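Glycine cleavage system H protein (Mycobacterium tuberculosis, PDB 3IFT) probably shuttles the methylamine group of glycine from the P protein to the T protein, as a covalent carrier of one lipoyl cofactor. Local coordinates at residues A[33-38]-A[111-116]; A[46-51]-A[67-72]. All blocks are in the same frame, centred on the assembly; numbering follows the deposited sequence.

Contact 1: A[33-38]-A[111-116]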
loop_
_atom_site.group_PDB
_atom_site.type_symbol
_atom_site.label_atom_id
_atom_site.label_comp_id
_atom_site.label_asym_id
_atom_site.label_seq_id
_atom_site.Cartn_x
_atom_site.Cartn_y
_atom_site.Cartn_z
ATOM N N VAL A 33 0.318 -5.878 -8.601
ATOM C CA VAL A 33 0.553 -4.560 -8.077
ATOM C C VAL A 33 1.390 -4.708 -6.827
ATOM O O VAL A 33 1.309 -5.707 -6.105
ATOM C CB VAL A 33 -0.730 -3.800 -7.773
ATOM C CG1 VAL A 33 -1.485 -3.508 -9.044
ATOM C CG2 VAL A 33 -1.601 -4.585 -6.792
ATOM N N ARG A 34 2.212 -3.700 -6.598
ATOM C CA ARG A 34 2.887 -3.567 -5.351
ATOM C C ARG A 34 2.175 -2.480 -4.560
ATOM O O ARG A 34 1.679 -1.515 -5.123
ATOM C CB ARG A 34 4.332 -3.216 -5.582
ATOM C CG ARG A 34 5.082 -3.065 -4.286
ATOM C CD ARG A 34 6.534 -3.388 -4.496
ATOM N NE ARG A 34 6.729 -4.814 -4.698
ATOM C CZ ARG A 34 7.924 -5.405 -4.698
ATOM N NH1 ARG A 34 9.010 -4.689 -4.482
ATOM N NH2 ARG A 34 8.019 -6.715 -4.870
ATOM N N VAL A 35 2.145 -2.652 -3.252
ATOM C CA VAL A 35 1.417 -1.806 -2.365
ATOM C C VAL A 35 2.252 -1.385 -1.167
ATOM O O VAL A 35 2.981 -2.182 -0.563
ATOM C CB VAL A 35 0.156 -2.561 -1.885
ATOM C CG1 VAL A 35 -0.687 -1.722 -1.006
ATOM C CG2 VAL A 35 -0.664 -3.059 -3.111
ATOM N N GLY A 36 2.119 -0.113 -0.808
ATOM C CA GLY A 36 2.693 0.410 0.409
ATOM C C GLY A 36 1.819 1.520 0.911
ATOM O O GLY A 36 0.684 1.742 0.439
ATOM N N ILE A 37 2.335 2.215 1.908
ATOM C CA ILE A 37 1.666 3.400 2.400
ATOM C C ILE A 37 2.404 4.609 1.910
ATOM O O ILE A 37 3.601 4.571 1.614
ATOM C CB ILE A 37 1.522 3.442 3.935
ATOM C CG1 ILE A 37 2.887 3.339 4.642
ATOM C CG2 ILE A 37 0.560 2.359 4.408
ATOM C CD1 ILE A 37 2.775 3.690 6.102
ATOM N N THR A 38 1.675 5.697 1.790
ATOM C CA THR A 38 2.248 6.894 1.209
ATOM C C THR A 38 3.239 7.567 2.166
ATOM O O THR A 38 3.297 7.266 3.335
ATOM C CB THR A 38 1.111 7.831 0.817
ATOM O OG1 THR A 38 0.432 8.242 1.996
ATOM C CG2 THR A 38 0.131 7.050 -0.114
ATOM N N LEU A 111 3.648 -5.152 0.292
ATOM C CA LEU A 111 3.222 -6.405 -0.304
ATOM C C LEU A 111 2.808 -6.213 -1.735
ATOM O O LEU A 111 2.624 -5.084 -2.208
ATOM C CB LEU A 111 2.058 -7.023 0.480
ATOM C CG LEU A 111 0.708 -6.326 0.598
ATOM C CD1 LEU A 111 -0.014 -6.234 -0.729
ATOM C CD2 LEU A 111 -0.181 -7.123 1.588
ATOM N N ASP A 112 2.660 -7.339 -2.416
ATOM C CA ASP A 112 2.209 -7.358 -3.770
ATOM C C ASP A 112 0.914 -8.099 -3.788
ATOM O O ASP A 112 0.724 -9.064 -3.052
ATOM C CB ASP A 112 3.163 -8.120 -4.675
ATOM C CG ASP A 112 4.439 -7.424 -4.889
ATOM O OD1 ASP A 112 4.584 -6.228 -4.519
ATOM O OD2 ASP A 112 5.330 -8.099 -5.421
ATOM N N ILE A 113 0.030 -7.672 -4.661
ATOM C CA ILE A 113 -1.205 -8.398 -4.857
ATOM C C ILE A 113 -1.128 -8.808 -6.305
ATOM O O ILE A 113 -0.740 -8.032 -7.168
ATOM C CB ILE A 113 -2.466 -7.567 -4.529
ATOM C CG1 ILE A 113 -2.412 -7.119 -3.055
ATOM C CG2 ILE A 113 -3.724 -8.379 -4.829
ATOM C CD1 ILE A 113 -3.432 -6.079 -2.658
ATOM N N GLN A 114 -1.386 -10.080 -6.545
ATOM C CA GLN A 114 -1.384 -10.597 -7.891
ATOM C C GLN A 114 -2.845 -10.865 -8.211
ATOM O O GLN A 114 -3.587 -11.350 -7.368
ATOM C CB GLN A 114 -0.553 -11.875 -7.951
ATOM C CG GLN A 114 -0.262 -12.363 -9.322
ATOM C CD GLN A 114 0.671 -13.566 -9.332
ATOM O OE1 GLN A 114 1.060 -14.074 -8.291
ATOM N NE2 GLN A 114 1.011 -14.038 -10.528
ATOM N N VAL A 115 -3.249 -10.496 -9.409
ATOM C CA VAL A 115 -4.602 -10.716 -9.857
ATOM C C VAL A 115 -4.537 -11.732 -10.965
ATOM O O VAL A 115 -3.649 -11.715 -11.837
ATOM C CB VAL A 115 -5.289 -9.433 -10.367
ATOM C CG1 VAL A 115 -4.849 -8.219 -9.531
ATOM C CG2 VAL A 115 -4.980 -9.208 -11.837
ATOM N N ASP A 116 -5.458 -12.658 -10.892
ATOM C CA ASP A 116 -5.823 -13.409 -12.038
ATOM C C ASP A 116 -7.189 -12.902 -12.494
ATOM O O ASP A 116 -8.178 -13.024 -11.747
ATOM C CB ASP A 116 -5.890 -14.887 -11.681
ATOM C CG ASP A 116 -5.574 -15.743 -12.847
ATOM O OD1 ASP A 116 -4.549 -15.434 -13.502
ATOM O OD2 ASP A 116 -6.343 -16.693 -13.120
#

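Contact 2: A[46-51]-A[67-72]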
loop_
_atom_site.group_PDB
_atom_site.type_symbol
_atom_site.label_atom_id
_atom_site.label_comp_id
_atom_site.label_asym_id
_atom_site.label_seq_id
_atom_site.Cartn_x
_atom_site.Cartn_y
_atom_site.Cartn_z
ATOM N N GLY A 46 4.084 7.862 12.254
ATOM C CA GLY A 46 5.259 7.871 13.099
ATOM C C GLY A 46 6.163 6.720 12.692
ATOM O O GLY A 46 5.828 5.920 11.807
ATOM N N ASP A 47 7.312 6.639 13.326
ATOM C CA ASP A 47 8.228 5.539 13.090
ATOM C C ASP A 47 7.553 4.177 13.240
ATOM O O ASP A 47 7.044 3.809 14.297
ATOM C CB ASP A 47 9.426 5.619 14.033
ATOM C CG ASP A 47 10.328 6.787 13.731
ATOM O OD1 ASP A 47 10.306 7.328 12.607
ATOM O OD2 ASP A 47 11.079 7.148 14.639
ATOM N N VAL A 48 7.590 3.411 12.164
ATOM C CA VAL A 48 6.953 2.143 12.159
ATOM C C VAL A 48 7.812 1.184 12.939
ATOM O O VAL A 48 8.977 0.979 12.648
ATOM C CB VAL A 48 6.718 1.632 10.760
ATOM C CG1 VAL A 48 6.100 0.267 10.811
ATOM C CG2 VAL A 48 5.837 2.643 10.004
ATOM N N VAL A 49 7.189 0.632 13.949
ATOM C CA VAL A 49 7.794 -0.345 14.803
ATOM C C VAL A 49 7.272 -1.727 14.451
ATOM O O VAL A 49 7.892 -2.723 14.808
ATOM C CB VAL A 49 7.472 -0.024 16.267
ATOM C CG1 VAL A 49 8.016 1.362 16.601
ATOM C CG2 VAL A 49 5.998 -0.065 16.491
ATOM N N PHE A 50 6.131 -1.790 13.762
ATOM C CA PHE A 50 5.527 -3.075 13.438
ATOM C C PHE A 50 4.584 -2.973 12.231
ATOM O O PHE A 50 3.918 -1.973 12.019
ATOM C CB PHE A 50 4.821 -3.658 14.658
ATOM C CG PHE A 50 4.402 -5.083 14.469
ATOM C CD1 PHE A 50 5.374 -6.090 14.295
ATOM C CD2 PHE A 50 3.053 -5.438 14.464
ATOM C CE1 PHE A 50 4.984 -7.451 14.103
ATOM C CE2 PHE A 50 2.658 -6.777 14.267
ATOM C CZ PHE A 50 3.624 -7.781 14.084
ATOM N N VAL A 51 4.613 -4.017 11.423
ATOM C CA VAL A 51 3.815 -4.168 10.239
ATOM C C VAL A 51 3.242 -5.572 10.244
ATOM O O VAL A 51 3.993 -6.524 10.197
ATOM C CB VAL A 51 4.680 -4.009 9.000
ATOM C CG1 VAL A 51 3.872 -4.295 7.761
ATOM C CG2 VAL A 51 5.246 -2.578 8.943
ATOM N N GLY A 67 -4.095 -6.137 7.177
ATOM C CA GLY A 67 -2.909 -5.880 7.943
ATOM C C GLY A 67 -3.014 -4.601 8.717
ATOM O O GLY A 67 -4.052 -3.965 8.778
ATOM N N GLU A 68 -1.897 -4.219 9.292
ATOM C CA GLU A 68 -1.849 -3.013 10.037
ATOM C C GLU A 68 -0.418 -2.600 10.053
ATOM O O GLU A 68 0.499 -3.415 9.932
ATOM C CB GLU A 68 -2.390 -3.214 11.466
ATOM C CG GLU A 68 -1.584 -4.175 12.312
ATOM C CD GLU A 68 -1.841 -4.020 13.804
ATOM O OE1 GLU A 68 -3.026 -3.823 14.200
ATOM O OE2 GLU A 68 -0.844 -4.102 14.580
ATOM N N VAL A 69 -0.239 -1.305 10.169
ATOM C CA VAL A 69 1.054 -0.720 10.322
ATOM C C VAL A 69 0.965 0.059 11.637
ATOM O O VAL A 69 -0.043 0.701 11.931
ATOM C CB VAL A 69 1.400 0.187 9.149
ATOM C CG1 VAL A 69 0.356 1.318 9.043
ATOM C CG2 VAL A 69 2.783 0.704 9.337
ATOM N N GLU A 70 2.019 -0.023 12.417
ATOM C CA GLU A 70 1.979 0.418 13.789
ATOM C C GLU A 70 3.255 1.194 14.093
ATOM O O GLU A 70 4.355 0.716 13.827
ATOM C CB GLU A 70 1.795 -0.810 14.700
ATOM C CG GLU A 70 2.163 -0.660 16.144
ATOM C CD GLU A 70 1.670 -1.847 17.001
ATOM O OE1 GLU A 70 0.935 -2.713 16.478
ATOM O OE2 GLU A 70 2.028 -1.899 18.203
ATOM N N SER A 71 3.075 2.399 14.627
ATOM C CA SER A 71 4.148 3.151 15.246
ATOM C C SER A 71 3.982 2.952 16.745
ATOM O O SER A 71 3.002 2.344 17.186
ATOM C CB SER A 71 4.032 4.629 14.911
ATOM O OG SER A 71 2.863 5.243 15.506
ATOM N N THR A 72 4.868 3.535 17.549
ATOM C CA THR A 72 4.635 3.468 19.003
ATOM C C THR A 72 3.376 4.251 19.382
ATOM O O THR A 72 2.678 3.894 20.310
ATOM C CB THR A 72 5.818 3.969 19.819
ATOM O OG1 THR A 72 6.084 5.333 19.483
ATOM C CG2 THR A 72 7.036 3.109 19.556
#

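Contact 1: A[33-38]-A[111-116]
Val35 is the bump that fits the hollow here: its CG2 drops between two methyls of the facing strand, 4.0 Å from Leu111 CD1 and 4.1 Å from Ile113 CD1. Leu111 and Val35 lie side by side and point the same way. Next along, Val33 CG2 comes in at an angle and presses against the branch carbon of Ile113, 3.8 Å from its CB. With CG1 anti to the carbonyl carbon (chi1 -66°), Val33 puts CG2 between its backbone N and that carbon, which brings the methyl beside Val35 CG2 as well. The four side chains make one closely fitted aliphatic surface; Phe66 of strand 65-71 covers it at Leu111 and Ile113, and Ile82 lies against Val33.

The strands themselves run antiparallel. Val33 with Ile113 and Val35 with Leu111 are hydrogen-bonded pairs, each closed by two backbone bonds, while Arg34 and Asp112 form the non-hydrogen-bonded pair between them and put their side chains on the other face.

There the shape is reversed, a long chain curling round a short one. Arg34 bends at chi3 (-72°), wrapping CB, CG, CD and NE round Asp112 OD1. Arg34 NE meets Asp112 OD1 at 2.6 Å on its syn side, and Arg34 NH2 reaches Asp112 OD2 at 3.1 Å, giving a side-on, two-nitrogen salt bridge with the guanidinium and carboxylate planes only 25° apart. Trp109 adds a cation-pi contact to Arg34, and Trp24 also touches it.

One face of this central strand pair in the larger sheet is thus packed with hydrocarbon and the other carries a matched ion pair. Because Asp112 is buried, the two bonds should fix the rotation of its carboxylate and probably keep it ionised.

Contact 2: A[46-51]-A[67-72]
Glu70 O takes two backbone N-H groups from neighbouring residues, Val49 N at 2.8 Å and Phe50 N at 3.1 Å. This is a classic beta bulge: Val49 and Phe50 together face the single residue Glu70, whose own N returns a bond to Phe50 O. Val48 CA adds a C-H contact to the same Glu70 O, so three consecutive residues converge on one carbonyl.

Beyond the bulge the antiparallel pairing resumes, with Val51 opposite Val69 as a non-hydrogen-bonded pair. On their face, Val69 CG2 stands anti to the backbone N, because chi1 (60°) places CG1 between N and the carbonyl carbon; it wedges against the fork of Val48, 3.7 Å from both CG1 and CG2, and also touches Val51 CG2. Pro97 and Val100 lie against Val48 from outside the strands.

The opposite face is more exposed and more polar. Phe50 CD2 is 4.0 Å from Glu70 OE1 and 4.1 Å from Glu68 OE2, the latter at the ring edge, and both carboxylates stand steeply to the ring plane. At the far end, Val49 CG1 meets Thr72 CG2 at 3.6 Å, the two side chains crossing at about a right angle.

Gly46, which leaves helix 39-45 with positive phi, has no side chain, and Ser71 CB can lie close to its carbonyl carbon. Ser71 OG bonds to Leu45 O and Ser74 N, which ties the helix end to the turn carrying Lys73, the predicted lipoyl attachment site, bare in this structure. The chemistry therefore splits in two. Apolar contacts and the doubly gripped carbonyl should help to hold the strand that leads into this turn, while Glu68 OE2 and Glu70 OE1, acceptors 2.9 Å apart, may raise the proton affinity of one carboxylate.

From the N terminus, after strands 17-18 and 23-29, the chain enters strand 32-37, then turns through helix 39-45 into strand 48-52. It doubles back along strand 65-71, and contact 2 closes that short loop just before the turn bearing Lys73. Strands 75-79 and 84-89 and two short helices follow before strand 111-114 returns to pair with 32-37, so contact 1 closes a much longer loop with contact 2 nested inside it. Contact 1 joins strands within the larger antiparallel sheet, contact 2 within the three-stranded one. The contact centres lie about 18 Å apart, yet strand 65-71 links them: Phe66 near its start packs on Leu111 and Ile113, bringing the two sheets together.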